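Local atomic coordinates of acetyltransferase Atu2258 (Agrobacterium tumefaciens str. C58, PDB entry 2G3A), a protein that transfers an acetyl group from acetyl-coenzyme A to various small-molecule acceptors, with a preference for glucosamine 6-phosphate or dopamine. Residues E27-K30 with A31-P35; V83-A86 with M87-Q90; E102-K106 with R107-G111. One frame throughout, in Å; residues are numbered along the deposited sequence.

Interaction 1: residues E27-K30 with A31-P35; sequences EAEK and AIRDP
K30 and D34, one helical turn apart, join their charged ends in a salt bridge, K30 NZ lying 2.7 Å from D34 OD2. The lysine chain leaves the backbone with CG anti to its N (chi1 -173°) and stays extended until the last torsion, where it bends and carries NZ back to the aspartate. It meets OD2 nearly in line with the carboxylate C-O bond. The methylenes also skirt the acid, and K30 CG comes within 3.4 Å of D34 OD2. Both residues are exposed, so the bridge lies at the surface.

Beneath the side chains the backbone donors are satisfied in turn. The carbonyl of K30 takes the amide of D34, with K30 O and D34 N 2.8 Å apart and the bond almost straight at 172°. R33 N donates to E29 O at 2.9 Å, and A31 N to E27 O at 3.1 Å, the latter from above the carbonyl plane. I32 fares less well: I32 N divides its hydrogen between two weak bonds, to A28 O at 3.3 Å and to E29 O at 3.4 Å. P35 has no N-H to offer the preceding turn, and the helix kinks there. Across the turn, the carboxylate of E29 and the guanidinium of R33 carry opposite charges but stop short of a salt bridge, E29 OE1 and R33 NH2 being 4.5 Å apart.

The same helix packs on a second subunit, where E29 meets V68, A31 meets V63, I32 meets G65 and P35 meets F82, all of that neighbouring chain. With K30 and D34 exposed and A28 and I32 buried, helix 26-44, the first of this GNAT chain, is amphipathic here, and its i to i+4 lysine-aspartate pair is typical of the solvent-facing side of an alpha-helix.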
loop_
_atom_site.group_PDB
_atom_site.type_symbol
_atom_site.label_atom_id
_atom_site.label_comp_id
_atom_site.label_asym_id
_atom_site.label_seq_id
_atom_site.Cartn_x
_atom_site.Cartn_y
_atom_site.Cartn_z
ATOM N N GLU A 27 -6.793 13.243 -11.590
ATOM C CA GLU A 27 -5.821 14.056 -12.332
ATOM C C GLU A 27 -4.753 14.695 -11.452
ATOM O O GLU A 27 -3.597 14.812 -11.867
ATOM C CB GLU A 27 -6.522 15.128 -13.170
ATOM C CG GLU A 27 -7.080 14.611 -14.487
ATOM C CD GLU A 27 -8.516 14.087 -14.365
ATOM O OE1 GLU A 27 -8.918 13.621 -13.244
ATOM O OE2 GLU A 27 -9.247 14.143 -15.397
ATOM N N ALA A 28 -5.134 15.108 -10.245
ATOM C CA ALA A 28 -4.179 15.673 -9.304
ATOM C C ALA A 28 -3.244 14.584 -8.785
ATOM O O ALA A 28 -2.032 14.787 -8.702
ATOM C CB ALA A 28 -4.890 16.355 -8.155
ATOM N N GLU A 29 -3.814 13.425 -8.459
ATOM C CA GLU A 29 -3.036 12.283 -7.984
ATOM C C GLU A 29 -2.084 11.743 -9.049
ATOM O O GLU A 29 -0.970 11.336 -8.723
ATOM C CB GLU A 29 -3.950 11.170 -7.489
ATOM C CG GLU A 29 -4.505 11.416 -6.101
ATOM C CD GLU A 29 -5.376 10.277 -5.621
ATOM O OE1 GLU A 29 -4.880 9.126 -5.555
ATOM O OE2 GLU A 29 -6.557 10.537 -5.309
ATOM N N LYS A 30 -2.536 11.738 -10.307
ATOM C CA LYS A 30 -1.697 11.357 -11.451
ATOM C C LYS A 30 -0.519 12.329 -11.619
ATOM O O LYS A 30 0.615 11.909 -11.874
ATOM C CB LYS A 30 -2.533 11.282 -12.740
ATOM C CG LYS A 30 -1.781 10.740 -13.944
ATOM C CD LYS A 30 -2.703 10.520 -15.137
ATOM C CE LYS A 30 -1.981 9.821 -16.286
ATOM N NZ LYS A 30 -0.990 10.715 -16.958
ATOM N N ALA A 31 -0.795 13.623 -11.443
ATOM C CA ALA A 31 0.203 14.679 -11.617
ATOM C C ALA A 31 1.312 14.625 -10.566
ATOM O O ALA A 31 2.360 15.246 -10.738
ATOM C CB ALA A 31 -0.463 16.047 -11.606
ATOM N N ILE A 32 1.065 13.893 -9.483
ATOM C CA ILE A 32 2.075 13.637 -8.442
ATOM C C ILE A 32 2.734 12.267 -8.656
ATOM O O ILE A 32 3.951 12.140 -8.553
ATOM C CB ILE A 32 1.451 13.719 -7.021
ATOM C CG1 ILE A 32 0.965 15.144 -6.729
ATOM C CG2 ILE A 32 2.456 13.272 -5.950
ATOM C CD1 ILE A 32 0.114 15.261 -5.471
ATOM N N ARG A 33 1.926 11.255 -8.983
ATOM C CA ARG A 33 2.447 9.906 -9.219
ATOM C C ARG A 33 3.390 9.814 -10.428
ATOM O O ARG A 33 4.454 9.212 -10.340
ATOM C CB ARG A 33 1.317 8.874 -9.348
ATOM C CG ARG A 33 1.820 7.432 -9.243
ATOM C CD ARG A 33 0.750 6.405 -9.543
ATOM N NE ARG A 33 -0.443 6.576 -8.713
ATOM C CZ ARG A 33 -0.627 6.006 -7.526
ATOM N NH1 ARG A 33 0.305 5.214 -6.997
ATOM N NH2 ARG A 33 -1.753 6.233 -6.862
ATOM N N ASP A 34 3.001 10.394 -11.556
ATOM C CA ASP A 34 3.799 10.228 -12.780
ATOM C C ASP A 34 5.264 10.691 -12.637
ATOM O O ASP A 34 6.178 9.904 -12.905
ATOM C CB ASP A 34 3.090 10.826 -14.002
ATOM C CG ASP A 34 1.935 9.966 -14.472
ATOM O OD1 ASP A 34 1.715 8.888 -13.871
ATOM O OD2 ASP A 34 1.239 10.365 -15.426
ATOM N N PRO A 35 5.500 11.943 -12.181
ATOM C CA PRO A 35 6.901 12.344 -12.032
ATOM C C PRO A 35 7.687 11.563 -10.965
ATOM O O PRO A 35 8.902 11.413 -11.096
ATOM C CB PRO A 35 6.810 13.834 -11.672
ATOM C CG PRO A 35 5.472 13.995 -11.076
ATOM C CD PRO A 35 4.583 13.042 -11.828
#

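Interaction 2: residues V83-A86 with M87-Q90; sequences VPEA and MRGQ
R88 reaches back to V83 and takes hold of its carbonyl with two nitrogens, NE at 2.8 Å from V83 O and NH2 at 3.0 Å from the same atom. This is a side-on grip, both N-H groups converging on one oxygen that sits almost in the guanidinium plane. The approach of NE is tilted from the carbonyl plane, whereas NH2 comes nearly in line with the C=O bond. The arginine chain, extended from CG to NE, runs past V83 in the opposite direction, with V83 CG1 3.7 Å from R88 CG. One face of the guanidinium is covered by the backbone of E85, whose CA stands 3.6 Å above the centre of the group. At the edge of the guanidinium, in its plane, a water accepts from R88 NH1 and donates to E85 OE1, linking two groups of opposite charge whose planes are turned 65° apart.

The residues form the loop between strand 75-82 and helix 92-106, and R88, G89 and Q90 open the Q/R-x-x-G-x-G/A signature of GNAT motif A, whose backbone amides bind the pyrophosphate of coenzyme A in relatives. V83 and G89 are likewise inferred to contact the cofactor, by similarity.

M87 is present as selenomethionine. M87 N donates to P84 O at 2.9 Å, closing a turn round the short 3-10 segment at E85 and A86. The M87 side chain lies alongside the proline ring, pointing the same way, with the selenium 3.9 Å from P84 CG; its CB touches V83 CG1. Beyond the loop, M87 also packs on I92 and on M16 of the second subunit, while R88 lies against Y39 of that subunit. V83 CG1 comes closest to M87 at its carbonyl oxygen, M87 O, 3.6 Å away.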
loop_
_atom_site.group_PDB
_atom_site.type_symbol
_atom_site.label_atom_id
_atom_site.label_comp_id
_atom_site.label_asym_id
_atom_site.label_seq_id
_atom_site.Cartn_x
_atom_site.Cartn_y
_atom_site.Cartn_z
ATOM N N VAL A 83 -11.934 -14.524 0.526
ATOM C CA VAL A 83 -12.548 -15.827 0.339
ATOM C C VAL A 83 -14.039 -15.715 0.657
ATOM O O VAL A 83 -14.399 -15.244 1.727
ATOM C CB VAL A 83 -11.850 -16.904 1.219
ATOM C CG1 VAL A 83 -12.571 -18.234 1.114
ATOM C CG2 VAL A 83 -10.380 -17.059 0.807
ATOM N N PRO A 84 -14.916 -16.129 -0.285
ATOM C CA PRO A 84 -16.366 -16.088 -0.043
ATOM C C PRO A 84 -16.777 -16.891 1.196
ATOM O O PRO A 84 -16.177 -17.919 1.506
ATOM C CB PRO A 84 -16.954 -16.721 -1.310
ATOM C CG PRO A 84 -15.898 -16.579 -2.336
ATOM C CD PRO A 84 -14.598 -16.666 -1.620
ATOM N N GLU A 85 -17.792 -16.415 1.907
ATOM C CA GLU A 85 -18.212 -17.047 3.158
ATOM C C GLU A 85 -18.390 -18.570 3.041
ATOM O O GLU A 85 -17.937 -19.322 3.912
ATOM C CB GLU A 85 -19.491 -16.393 3.686
ATOM C CG GLU A 85 -19.693 -16.566 5.191
ATOM C CD GLU A 85 -21.007 -15.958 5.674
ATOM O OE1 GLU A 85 -21.039 -14.740 5.961
ATOM O OE2 GLU A 85 -22.005 -16.704 5.763
ATOM N N ALA A 86 -19.022 -19.015 1.952
ATOM C CA ALA A 86 -19.312 -20.439 1.736
ATOM C C ALA A 86 -18.059 -21.307 1.572
ATOM O O ALA A 86 -18.115 -22.530 1.756
ATOM C CB ALA A 86 -20.251 -20.622 0.541
HETATM N N MSE A 87 -16.934 -20.674 1.237
HETATM C CA MSE A 87 -15.704 -21.402 0.963
HETATM C C MSE A 87 -14.656 -21.274 2.062
HETATM O O MSE A 87 -13.490 -21.601 1.841
HETATM C CB MSE A 87 -15.099 -20.932 -0.357
HETATM C CG MSE A 87 -16.011 -21.024 -1.558
HETATM SE SE MSE A 87 -15.036 -20.306 -3.079
HETATM C CE MSE A 87 -13.954 -21.903 -3.575
ATOM N N ARG A 88 -15.042 -20.800 3.243
ATOM C CA ARG A 88 -14.042 -20.608 4.302
ATOM C C ARG A 88 -13.775 -21.880 5.107
ATOM O O ARG A 88 -14.610 -22.789 5.141
ATOM C CB ARG A 88 -14.397 -19.421 5.197
ATOM C CG ARG A 88 -14.177 -18.090 4.495
ATOM C CD ARG A 88 -14.681 -16.932 5.308
ATOM N NE ARG A 88 -15.001 -15.809 4.437
ATOM C CZ ARG A 88 -15.824 -14.816 4.754
ATOM N NH1 ARG A 88 -16.428 -14.784 5.940
ATOM N NH2 ARG A 88 -16.046 -13.860 3.869
ATOM N N GLY A 89 -12.597 -21.937 5.724
ATOM C CA GLY A 89 -12.139 -23.124 6.454
ATOM C C GLY A 89 -11.866 -24.321 5.558
ATOM O O GLY A 89 -12.100 -25.467 5.950
ATOM N N GLN A 90 -11.368 -24.060 4.352
ATOM C CA GLN A 90 -11.246 -25.080 3.310
ATOM C C GLN A 90 -9.944 -24.927 2.507
ATOM O O GLN A 90 -9.844 -25.399 1.375
ATOM C CB GLN A 90 -12.472 -25.010 2.378
ATOM C CG GLN A 90 -13.751 -25.594 2.997
ATOM C CD GLN A 90 -15.031 -25.110 2.337
ATOM O OE1 GLN A 90 -15.188 -25.190 1.119
ATOM N NE2 GLN A 90 -15.964 -24.615 3.151
HETATM O O HOH W 1 -18.732 -13.292 6.810
#

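Interaction 3: residues E102-K106 with R107-G111; sequences EEARK and RGCMG
E103 and R107 lie across one another where helix 92-106 ends in a Schellman motif at G108. Their flat groups stand nearly perpendicular, the carboxylate and guanidinium planes 83° apart. R107 NE reaches E103 OE2 at 2.9 Å in an almost straight salt bridge (165°). R107 NE meets OE2 on its anti side, somewhat out of the carboxylate plane, while OE2 lies near the guanidinium plane at its edge. A bend at chi2 (54°) brings the glutamate's end toward the arginine, which stretches out fully from CG to NE. The guanidinium has further partners: NH2 bonds to D51 O and NH1 to T71 OG1, so R107 joins the end of the helix, through E103, to strands 50-57 and 63-72.

The cap itself rests on two backbone bonds. C109 N reaches back to A104 O at 2.9 Å, and G108 N, with positive phi at that residue, to R105 O at 2.9 Å from well above the carbonyl plane. The turn also sets C109 over A104, their CB atoms 4.0 Å apart, with F152 touching both side chains. A water donates both to R105 O and to C109 O, the latter at 2.7 Å.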
loop_
_atom_site.group_PDB
_atom_site.type_symbol
_atom_site.label_atom_id
_atom_site.label_comp_id
_atom_site.label_asym_id
_atom_site.label_seq_id
_atom_site.Cartn_x
_atom_site.Cartn_y
_atom_site.Cartn_z
ATOM N N GLU A 102 3.596 -19.461 -6.871
ATOM C CA GLU A 102 4.007 -20.200 -8.062
ATOM C C GLU A 102 4.265 -19.263 -9.241
ATOM O O GLU A 102 5.283 -19.396 -9.926
ATOM C CB GLU A 102 2.981 -21.286 -8.418
ATOM C CG GLU A 102 3.367 -22.122 -9.627
ATOM C CD GLU A 102 2.375 -23.230 -9.927
ATOM O OE1 GLU A 102 1.543 -23.561 -9.047
ATOM O OE2 GLU A 102 2.435 -23.777 -11.048
ATOM N N GLU A 103 3.343 -18.330 -9.483
ATOM C CA GLU A 103 3.472 -17.376 -10.601
ATOM C C GLU A 103 4.630 -16.404 -10.364
ATOM O O GLU A 103 5.405 -16.107 -11.288
ATOM C CB GLU A 103 2.140 -16.646 -10.861
ATOM C CG GLU A 103 2.149 -15.547 -11.960
ATOM C CD GLU A 103 2.674 -16.009 -13.323
ATOM O OE1 GLU A 103 2.685 -17.227 -13.592
ATOM O OE2 GLU A 103 3.066 -15.135 -14.129
ATOM N N ALA A 104 4.782 -15.953 -9.116
ATOM C CA ALA A 104 5.880 -15.052 -8.751
ATOM C C ALA A 104 7.238 -15.726 -8.930
ATOM O O ALA A 104 8.170 -15.117 -9.453
ATOM C CB ALA A 104 5.712 -14.541 -7.319
ATOM N N ARG A 105 7.341 -16.988 -8.526
ATOM C CA ARG A 105 8.577 -17.747 -8.753
ATOM C C ARG A 105 8.885 -17.877 -10.244
ATOM O O ARG A 105 10.034 -17.710 -10.663
ATOM C CB ARG A 105 8.505 -19.122 -8.094
ATOM C CG ARG A 105 8.636 -19.065 -6.576
ATOM C CD ARG A 105 8.326 -20.435 -5.989
ATOM N NE ARG A 105 8.462 -20.462 -4.536
ATOM C CZ ARG A 105 9.556 -20.860 -3.886
ATOM N NH1 ARG A 105 10.632 -21.254 -4.544
ATOM N NH2 ARG A 105 9.574 -20.864 -2.569
ATOM N N LYS A 106 7.849 -18.136 -11.039
ATOM C CA LYS A 106 7.991 -18.187 -12.496
ATOM C C LYS A 106 8.531 -16.888 -13.067
ATOM O O LYS A 106 9.359 -16.895 -13.989
ATOM C CB LYS A 106 6.653 -18.499 -13.162
ATOM C CG LYS A 106 6.243 -19.934 -13.073
ATOM C CD LYS A 106 5.525 -20.379 -14.341
ATOM C CE LYS A 106 4.873 -21.742 -14.140
ATOM N NZ LYS A 106 3.557 -21.654 -13.438
ATOM N N ARG A 107 8.067 -15.769 -12.514
ATOM C CA ARG A 107 8.494 -14.445 -12.974
ATOM C C ARG A 107 9.916 -14.114 -12.511
ATOM O O ARG A 107 10.443 -13.048 -12.835
ATOM C CB ARG A 107 7.516 -13.366 -12.495
ATOM C CG ARG A 107 6.078 -13.555 -12.982
ATOM C CD ARG A 107 5.195 -12.408 -12.556
ATOM N NE ARG A 107 3.837 -12.576 -13.057
ATOM C CZ ARG A 107 2.841 -11.711 -12.873
ATOM N NH1 ARG A 107 3.034 -10.576 -12.209
ATOM N NH2 ARG A 107 1.641 -11.977 -13.375
ATOM N N GLY A 108 10.515 -15.026 -11.740
ATOM C CA GLY A 108 11.862 -14.852 -11.198
ATOM C C GLY A 108 11.960 -14.067 -9.898
ATOM O O GLY A 108 13.036 -13.571 -9.566
ATOM N N CYS A 109 10.851 -13.947 -9.159
ATOM C CA CYS A 109 10.837 -13.188 -7.892
ATOM C C CYS A 109 11.616 -13.895 -6.795
ATOM O O CYS A 109 11.753 -15.107 -6.830
ATOM C CB CYS A 109 9.410 -12.925 -7.408
ATOM S SG CYS A 109 8.488 -11.851 -8.537
HETATM N N MSE A 110 12.105 -13.106 -5.838
HETATM C CA MSE A 110 12.905 -13.551 -4.706
HETATM C C MSE A 110 12.086 -13.756 -3.433
HETATM O O MSE A 110 12.557 -14.338 -2.457
HETATM C CB MSE A 110 13.952 -12.479 -4.400
HETATM C CG MSE A 110 14.988 -12.252 -5.481
HETATM SE SE MSE A 110 15.886 -10.550 -5.082
HETATM C CE MSE A 110 16.528 -10.977 -3.384
ATOM N N GLY A 111 10.869 -13.240 -3.417
ATOM C CA GLY A 111 10.052 -13.315 -2.210
ATOM C C GLY A 111 8.706 -12.623 -2.345
ATOM O O GLY A 111 8.391 -12.024 -3.393
HETATM O O HOH W 2 12.146 -17.258 -8.418
#

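Overall arrangement
The three contacts follow one another along the chain without interleaving. Interaction 1 lies on helix 26-44, with its centre about 38 Å from that of interaction 2 and 30 Å from that of interaction 3. Interactions 2 and 3, about 26 Å apart by centres, lie at the two ends of helix 92-106: residues 83-90 lead into it and residues 102-111 form its last turn and C-terminal cap. The helix links parallel, adjacent strands 75-82 and 111-116 in a beta-alpha-beta crossover whose start, at residues 83-90, probably contributes to the coenzyme A site, as in relatives; residues 102-111 lie away from it. Each contact meets the second subunit, consistent with a dimer whose N-terminal elements pack against the partner chain.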